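Local coordinates for VIN1 (Oscarella pearsei, PDB 6BFI), which binds actin filaments as a sponge homolog of vinculin and may play a role in cell-cell adhesion, at residues I766-S780 against D789-L803. Numbering follows the deposited sequence.
Sequences ISTQLKILATVKATS and DADATDMLVGNAENL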
ATOM      1  N   ILE A 766      -0.456  12.054  13.048  1.00 52.39           N
ATOM      2  CA  ILE A 766      -0.053  13.253  12.316  1.00 54.55           C
ATOM      3  C   ILE A 766      -0.493  14.505  13.061  1.00 53.79           C
ATOM      4  O   ILE A 766       0.274  15.464  13.188  1.00 53.12           O
ATOM      5  CB  ILE A 766      -0.619  13.240  10.884  1.00 54.50           C
ATOM      6  CG1 ILE A 766      -0.031  12.098  10.063  1.00 54.04           C
ATOM      7  CG2 ILE A 766      -0.308  14.550  10.196  1.00 55.40           C
ATOM      8  CD1 ILE A 766      -0.730  11.918   8.726  1.00 52.91           C
ATOM      9  N   SER A 767      -1.731  14.520  13.561  1.00 55.90           N
ATOM     10  CA  SER A 767      -2.236  15.721  14.222  1.00 57.24           C
ATOM     11  C   SER A 767      -1.564  15.936  15.573  1.00 58.59           C
ATOM     12  O   SER A 767      -1.274  17.079  15.955  1.00 58.69           O
ATOM     13  CB  SER A 767      -3.754  15.637  14.378  1.00 62.72           C
ATOM     14  OG  SER A 767      -4.129  14.527  15.172  1.00 67.39           O
ATOM     15  N   THR A 768      -1.312  14.851  16.312  1.00 58.69           N
ATOM     16  CA  THR A 768      -0.585  14.962  17.574  1.00 57.38           C
ATOM     17  C   THR A 768       0.814  15.525  17.345  1.00 56.97           C
ATOM     18  O   THR A 768       1.229  16.497  17.999  1.00 59.12           O
ATOM     19  CB  THR A 768      -0.515  13.592  18.251  1.00 54.22           C
ATOM     20  OG1 THR A 768      -1.842  13.084  18.442  1.00 55.83           O
ATOM     21  CG2 THR A 768       0.185  13.690  19.598  1.00 49.95           C
ATOM     22  N   GLN A 769       1.550  14.931  16.401  1.00 54.93           N
ATOM     23  CA  GLN A 769       2.853  15.471  16.031  1.00 57.87           C
ATOM     24  C   GLN A 769       2.744  16.910  15.551  1.00 58.55           C
ATOM     25  O   GLN A 769       3.662  17.705  15.765  1.00 61.04           O
ATOM     26  CB  GLN A 769       3.497  14.599  14.953  1.00 56.25           C
ATOM     27  CG  GLN A 769       3.814  13.186  15.406  1.00 61.41           C
ATOM     28  CD  GLN A 769       4.464  12.355  14.315  1.00 66.51           C
ATOM     29  OE1 GLN A 769       4.899  12.884  13.291  1.00 72.76           O
ATOM     30  NE2 GLN A 769       4.532  11.047  14.529  1.00 67.26           N
ATOM     31  N   LEU A 770       1.627  17.267  14.914  1.00 54.92           N
ATOM     32  CA  LEU A 770       1.440  18.638  14.451  1.00 52.17           C
ATOM     33  C   LEU A 770       1.377  19.604  15.625  1.00 51.37           C
ATOM     34  O   LEU A 770       2.039  20.647  15.621  1.00 56.09           O
ATOM     35  CB  LEU A 770       0.172  18.744  13.600  1.00 53.06           C
ATOM     36  CG  LEU A 770      -0.181  20.151  13.108  1.00 52.68           C
ATOM     37  CD1 LEU A 770       0.844  20.653  12.100  1.00 53.93           C
ATOM     38  CD2 LEU A 770      -1.578  20.182  12.513  1.00 49.67           C
ATOM     39  N   LYS A 771       0.582  19.270  16.645  1.00 44.23           N
ATOM     40  CA  LYS A 771       0.486  20.149  17.806  1.00 45.96           C
ATOM     41  C   LYS A 771       1.823  20.254  18.529  1.00 52.60           C
ATOM     42  O   LYS A 771       2.244  21.353  18.914  1.00 56.87           O
ATOM     43  CB  LYS A 771      -0.606  19.655  18.754  1.00 52.35           C
ATOM     44  CG  LYS A 771      -2.006  19.757  18.175  1.00 58.85           C
ATOM     45  CD  LYS A 771      -3.059  19.403  19.208  1.00 63.31           C
ATOM     46  CE  LYS A 771      -2.922  17.964  19.666  1.00 60.54           C
ATOM     47  NZ  LYS A 771      -3.959  17.618  20.675  1.00 61.04           N
ATOM     48  N   ILE A 772       2.514  19.125  18.708  1.00 49.33           N
ATOM     49  CA  ILE A 772       3.805  19.160  19.393  1.00 50.91           C
ATOM     50  C   ILE A 772       4.802  20.013  18.613  1.00 49.61           C
ATOM     51  O   ILE A 772       5.474  20.889  19.175  1.00 51.46           O
ATOM     52  CB  ILE A 772       4.334  17.732  19.617  1.00 52.76           C
ATOM     53  CG1 ILE A 772       3.403  16.962  20.557  1.00 59.79           C
ATOM     54  CG2 ILE A 772       5.749  17.770  20.172  1.00 51.74           C
ATOM     55  CD1 ILE A 772       3.813  15.523  20.784  1.00 64.64           C
ATOM     56  N   LEU A 773       4.904  19.778  17.303  1.00 48.08           N
ATOM     57  CA  LEU A 773       5.914  20.461  16.502  1.00 48.72           C
ATOM     58  C   LEU A 773       5.605  21.942  16.343  1.00 69.11           C
ATOM     59  O   LEU A 773       6.529  22.761  16.264  1.00 73.61           O
ATOM     60  CB  LEU A 773       6.038  19.789  15.135  1.00 47.20           C
ATOM     61  CG  LEU A 773       6.599  18.362  15.152  1.00 53.23           C
ATOM     62  CD1 LEU A 773       6.505  17.717  13.773  1.00 52.84           C
ATOM     63  CD2 LEU A 773       8.028  18.347  15.661  1.00 49.68           C
ATOM     64  N   ALA A 774       4.321  22.307  16.285  1.00 61.05           N
ATOM     65  CA  ALA A 774       3.960  23.719  16.264  1.00 54.54           C
ATOM     66  C   ALA A 774       4.275  24.385  17.597  1.00 51.20           C
ATOM     67  O   ALA A 774       4.705  25.545  17.630  1.00 52.79           O
ATOM     68  CB  ALA A 774       2.483  23.880  15.921  1.00 55.01           C
ATOM     69  N   THR A 775       4.062  23.673  18.709  1.00 51.59           N
ATOM     70  CA  THR A 775       4.440  24.224  20.007  1.00 60.73           C
ATOM     71  C   THR A 775       5.948  24.416  20.103  1.00 61.13           C
ATOM     72  O   THR A 775       6.421  25.391  20.701  1.00 63.97           O
ATOM     73  CB  THR A 775       3.937  23.320  21.134  1.00 63.35           C
ATOM     74  OG1 THR A 775       2.516  23.177  21.033  1.00 64.39           O
ATOM     75  CG2 THR A 775       4.282  23.915  22.493  1.00 57.01           C
ATOM     76  N   VAL A 776       6.722  23.503  19.511  1.00 59.01           N
ATOM     77  CA  VAL A 776       8.175  23.648  19.515  1.00 59.65           C
ATOM     78  C   VAL A 776       8.599  24.817  18.634  1.00 61.64           C
ATOM     79  O   VAL A 776       9.488  25.598  19.000  1.00 64.70           O
ATOM     80  CB  VAL A 776       8.843  22.330  19.076  1.00 57.17           C
ATOM     81  CG1 VAL A 776      10.349  22.509  18.940  1.00 59.27           C
ATOM     82  CG2 VAL A 776       8.532  21.232  20.070  1.00 56.80           C
ATOM     83  N   LYS A 777       7.967  24.964  17.467  1.00 60.44           N
ATOM     84  CA  LYS A 777       8.309  26.058  16.562  1.00 64.45           C
ATOM     85  C   LYS A 777       7.974  27.412  17.175  1.00 63.08           C
ATOM     86  O   LYS A 777       8.727  28.380  17.009  1.00 65.09           O
ATOM     87  CB  LYS A 777       7.581  25.876  15.229  1.00 67.39           C
ATOM     88  CG  LYS A 777       7.639  27.081  14.302  1.00 70.24           C
ATOM     89  CD  LYS A 777       9.060  27.389  13.865  1.00 74.88           C
ATOM     90  CE  LYS A 777       9.099  28.615  12.965  1.00 78.86           C
ATOM     91  NZ  LYS A 777      10.482  28.931  12.517  1.00 82.89           N
ATOM     92  N   ALA A 778       6.851  27.499  17.890  1.00 60.08           N
ATOM     93  CA  ALA A 778       6.447  28.771  18.483  1.00 59.33           C
ATOM     94  C   ALA A 778       7.429  29.239  19.550  1.00 74.57           C
ATOM     95  O   ALA A 778       7.614  30.447  19.735  1.00 74.47           O
ATOM     96  CB  ALA A 778       5.042  28.654  19.071  1.00 58.33           C
ATOM     97  N   THR A 779       8.064  28.310  20.261  1.00 77.39           N
ATOM     98  CA  THR A 779       8.999  28.651  21.323  1.00 77.66           C
ATOM     99  C   THR A 779      10.421  28.857  20.819  1.00 80.17           C
ATOM    100  O   THR A 779      11.332  29.045  21.631  1.00 84.16           O
ATOM    101  CB  THR A 779       8.987  27.569  22.404  1.00 78.07           C
ATOM    102  OG1 THR A 779       9.367  26.311  21.829  1.00 77.75           O
ATOM    103  CG2 THR A 779       7.598  27.444  23.005  1.00 78.29           C
ATOM    104  N   SER A 780      10.632  28.826  19.507  1.00 83.27           N
ATOM    105  CA  SER A 780      11.950  29.036  18.926  1.00 89.66           C
ATOM    106  C   SER A 780      12.012  30.202  17.954  1.00 92.94           C
ATOM    107  O   SER A 780      13.049  30.864  17.878  1.00 94.74           O
ATOM    108  CB  SER A 780      12.427  27.765  18.206  1.00 88.30           C
ATOM    109  OG  SER A 780      11.544  27.415  17.155  1.00 86.09           O
ATOM    110  N   ASP A 789      15.527  26.797  15.241  1.00 83.93           N
ATOM    111  CA  ASP A 789      14.437  27.328  14.427  1.00 86.71           C
ATOM    112  C   ASP A 789      14.406  26.675  13.051  1.00 83.29           C
ATOM    113  O   ASP A 789      13.328  26.459  12.485  1.00 80.28           O
ATOM    114  CB  ASP A 789      14.566  28.845  14.300  1.00 93.78           C
ATOM    115  CG  ASP A 789      13.423  29.462  13.512  1.00 94.25           C
ATOM    116  OD1 ASP A 789      12.344  29.685  14.102  1.00 89.78           O
ATOM    117  OD2 ASP A 789      13.602  29.721  12.303  1.00 97.42           O
ATOM    118  N   ALA A 790      15.578  26.353  12.496  1.00 84.48           N
ATOM    119  CA  ALA A 790      15.625  25.702  11.192  1.00 82.33           C
ATOM    120  C   ALA A 790      15.030  24.302  11.258  1.00 82.83           C
ATOM    121  O   ALA A 790      14.142  23.956  10.469  1.00 85.09           O
ATOM    122  CB  ALA A 790      17.065  25.653  10.681  1.00 83.90           C
ATOM    123  N   ASP A 791      15.504  23.484  12.200  1.00 80.83           N
ATOM    124  CA  ASP A 791      14.988  22.123  12.317  1.00 77.39           C
ATOM    125  C   ASP A 791      13.515  22.121  12.713  1.00 67.39           C
ATOM    126  O   ASP A 791      12.729  21.315  12.201  1.00 62.76           O
ATOM    127  CB  ASP A 791      15.822  21.330  13.323  1.00 84.90           C
ATOM    128  CG  ASP A 791      17.271  21.191  12.895  1.00 93.45           C
ATOM    129  OD1 ASP A 791      17.566  21.443  11.708  1.00 95.52           O
ATOM    130  OD2 ASP A 791      18.112  20.827  13.744  1.00 97.10           O
ATOM    131  N   ALA A 792      13.124  23.018  13.624  1.00 65.59           N
ATOM    132  CA  ALA A 792      11.716  23.120  14.001  1.00 65.23           C
ATOM    133  C   ALA A 792      10.852  23.473  12.797  1.00 61.61           C
ATOM    134  O   ALA A 792       9.790  22.873  12.585  1.00 64.30           O
ATOM    135  CB  ALA A 792      11.543  24.155  15.112  1.00 63.62           C
ATOM    136  N   THR A 793      11.307  24.431  11.987  1.00 61.44           N
ATOM    137  CA  THR A 793      10.577  24.796  10.779  1.00 66.35           C
ATOM    138  C   THR A 793      10.453  23.611   9.830  1.00 60.18           C
ATOM    139  O   THR A 793       9.358  23.294   9.356  1.00 56.70           O
ATOM    140  CB  THR A 793      11.271  25.970  10.084  1.00 70.42           C
ATOM    141  OG1 THR A 793      11.275  27.110  10.954  1.00 77.29           O
ATOM    142  CG2 THR A 793      10.553  26.328   8.791  1.00 62.22           C
ATOM    143  N   ASP A 794      11.570  22.931   9.553  1.00 61.84           N
ATOM    144  CA  ASP A 794      11.553  21.847   8.573  1.00 66.40           C
ATOM    145  C   ASP A 794      10.675  20.688   9.030  1.00 65.12           C
ATOM    146  O   ASP A 794       9.956  20.084   8.222  1.00 67.92           O
ATOM    147  CB  ASP A 794      12.977  21.366   8.297  1.00 75.06           C
ATOM    148  CG  ASP A 794      13.874  22.474   7.779  1.00 84.48           C
ATOM    149  OD1 ASP A 794      13.341  23.514   7.342  1.00 85.20           O
ATOM    150  OD2 ASP A 794      15.111  22.301   7.808  1.00 89.69           O
ATOM    151  N   MET A 795      10.716  20.358  10.323  1.00 60.44           N
ATOM    152  CA  MET A 795       9.858  19.292  10.826  1.00 58.97           C
ATOM    153  C   MET A 795       8.390  19.695  10.771  1.00 60.32           C
ATOM    154  O   MET A 795       7.531  18.887  10.391  1.00 64.32           O
ATOM    155  CB  MET A 795      10.266  18.917  12.250  1.00 57.71           C
ATOM    156  CG  MET A 795      11.658  18.314  12.344  1.00 64.46           C
ATOM    157  SD  MET A 795      12.195  18.037  14.041  1.00 69.81           S
ATOM    158  CE  MET A 795      11.087  16.725  14.544  1.00 64.61           C
ATOM    159  N   LEU A 796       8.083  20.943  11.137  1.00 55.47           N
ATOM    160  CA  LEU A 796       6.699  21.399  11.073  1.00 51.38           C
ATOM    161  C   LEU A 796       6.170  21.344   9.646  1.00 46.94           C
ATOM    162  O   LEU A 796       5.071  20.834   9.401  1.00 43.36           O
ATOM    163  CB  LEU A 796       6.577  22.813  11.643  1.00 53.64           C
ATOM    164  CG  LEU A 796       5.170  23.423  11.598  1.00 51.67           C
ATOM    165  CD1 LEU A 796       4.173  22.562  12.361  1.00 47.97           C
ATOM    166  CD2 LEU A 796       5.185  24.842  12.147  1.00 53.93           C
ATOM    167  N   VAL A 797       6.948  21.848   8.683  1.00 51.34           N
ATOM    168  CA  VAL A 797       6.461  21.887   7.307  1.00 54.36           C
ATOM    169  C   VAL A 797       6.362  20.483   6.728  1.00 53.59           C
ATOM    170  O   VAL A 797       5.447  20.194   5.949  1.00 53.46           O
ATOM    171  CB  VAL A 797       7.335  22.805   6.427  1.00 61.26           C
ATOM    172  CG1 VAL A 797       7.360  24.223   6.984  1.00 61.90           C
ATOM    173  CG2 VAL A 797       8.743  22.259   6.286  1.00 67.34           C
ATOM    174  N   GLY A 798       7.277  19.584   7.097  1.00 55.62           N
ATOM    175  CA  GLY A 798       7.149  18.205   6.650  1.00 48.83           C
ATOM    176  C   GLY A 798       5.885  17.552   7.177  1.00 47.75           C
ATOM    177  O   GLY A 798       5.132  16.922   6.427  1.00 51.02           O
ATOM    178  N   ASN A 799       5.629  17.714   8.478  1.00 50.43           N
ATOM    179  CA  ASN A 799       4.416  17.169   9.081  1.00 49.42           C
ATOM    180  C   ASN A 799       3.163  17.731   8.415  1.00 50.80           C
ATOM    181  O   ASN A 799       2.233  16.984   8.087  1.00 51.39           O
ATOM    182  CB  ASN A 799       4.409  17.462  10.582  1.00 49.91           C
ATOM    183  CG  ASN A 799       3.198  16.886  11.283  1.00 57.60           C
ATOM    184  OD1 ASN A 799       2.157  17.535  11.385  1.00 65.23           O
ATOM    185  ND2 ASN A 799       3.328  15.660  11.773  1.00 60.80           N
ATOM    186  N   ALA A 800       3.125  19.050   8.204  1.00 51.90           N
ATOM    187  CA  ALA A 800       1.938  19.681   7.630  1.00 50.90           C
ATOM    188  C   ALA A 800       1.722  19.253   6.184  1.00 42.85           C
ATOM    189  O   ALA A 800       0.582  19.019   5.764  1.00 48.64           O
ATOM    190  CB  ALA A 800       2.053  21.204   7.727  1.00 49.69           C
ATOM    191  N   GLU A 801       2.801  19.157   5.405  1.00 55.10           N
ATOM    192  CA  GLU A 801       2.688  18.647   4.042  1.00 57.41           C
ATOM    193  C   GLU A 801       2.124  17.232   4.035  1.00 55.07           C
ATOM    194  O   GLU A 801       1.215  16.916   3.257  1.00 52.57           O
ATOM    195  CB  GLU A 801       4.051  18.691   3.349  1.00 60.03           C
ATOM    196  CG  GLU A 801       4.496  20.085   2.945  1.00 65.30           C
ATOM    197  CD  GLU A 801       5.935  20.123   2.468  1.00 72.27           C
ATOM    198  OE1 GLU A 801       6.717  19.234   2.864  1.00 75.18           O
ATOM    199  OE2 GLU A 801       6.283  21.039   1.693  1.00 75.89           O
ATOM    200  N   ASN A 802       2.648  16.365   4.908  1.00 50.91           N
ATOM    201  CA  ASN A 802       2.126  15.005   4.993  1.00 52.71           C
ATOM    202  C   ASN A 802       0.642  15.001   5.351  1.00 53.32           C
ATOM    203  O   ASN A 802      -0.143  14.231   4.778  1.00 57.59           O
ATOM    204  CB  ASN A 802       2.934  14.201   6.007  1.00 60.33           C
ATOM    205  CG  ASN A 802       2.345  12.833   6.264  1.00 63.07           C
ATOM    206  OD1 ASN A 802       2.049  12.479   7.403  1.00 66.10           O
ATOM    207  ND2 ASN A 802       2.162  12.059   5.203  1.00 63.78           N
ATOM    208  N   LEU A 803       0.236  15.862   6.289  1.00 48.76           N
ATOM    209  CA  LEU A 803      -1.177  15.944   6.652  1.00 54.81           C
ATOM    210  C   LEU A 803      -2.034  16.366   5.465  1.00 55.40           C
ATOM    211  O   LEU A 803      -3.112  15.805   5.240  1.00 60.14           O
ATOM    212  CB  LEU A 803      -1.377  16.916   7.814  1.00 54.16           C
ATOM    213  CG  LEU A 803      -2.837  17.107   8.236  1.00 52.22           C
ATOM    214  CD1 LEU A 803      -3.454  15.779   8.656  1.00 50.55           C
ATOM    215  CD2 LEU A 803      -2.956  18.134   9.351  1.00 50.63           C
TER
HETATM  216  O   HOH W   1       8.769  21.986  15.030  1.00 47.77           O
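Helix 766-778 packs against helix 789-803 as an antiparallel pair, the segment axes 8.9 Å apart at closest approach and 152° between their directions, with Leu773 facing Leu796 and Lys777 facing Ala792. At the end near the connection, Lys777 fits as a knob among Asp789, Ala792, Thr793 and Leu796. Its chain bends about the CB-CG bond (chi2 64°); CB and CG lie against CD2 of Leu796, and the extended remainder carries NZ between two acceptors. Lys777 NZ forms a salt bridge with Asp789 OD1 (2.6 Å), entering from above the carboxylate plane, and donates to Thr793 OG1 (2.5 Å). That hydroxyl in turn donates to the backbone O of Asp789, leaving its oxygen to accept from the ammonium group. One water donates to both Leu773 O and Ala792 O, linking carbonyls of the two helices.

Midway, Leu796 is the reciprocal knob, among Leu770, Leu773, Ala774 and Lys777; its CD1 lies 3.8 Å from CD1 of Leu770. Leu773 splits its branches, CD2 meeting CE of Met795 and CD1 resting on CB of Asn799. The amide of Asn799 enters the next hole, where ND2 donates weakly to Ile766 O (3.4 Å); OD1 lies against CB of Leu770 and comes as near to Ile766 O without bonding. Farther along, CG2 of Ile766 packs on CB of Leu803, 3.5 Å away. Helix 718-745 lies against Leu770, Ala774 and Lys777, consistent with the helical-bundle architecture of the vinculin family. The interface thus combines an apolar middle with a buried asparagine, weakly bonded across it, and a buried lysine whose charge is probably stabilised by Asp789 and Thr793, tying this hairpin together near its connection.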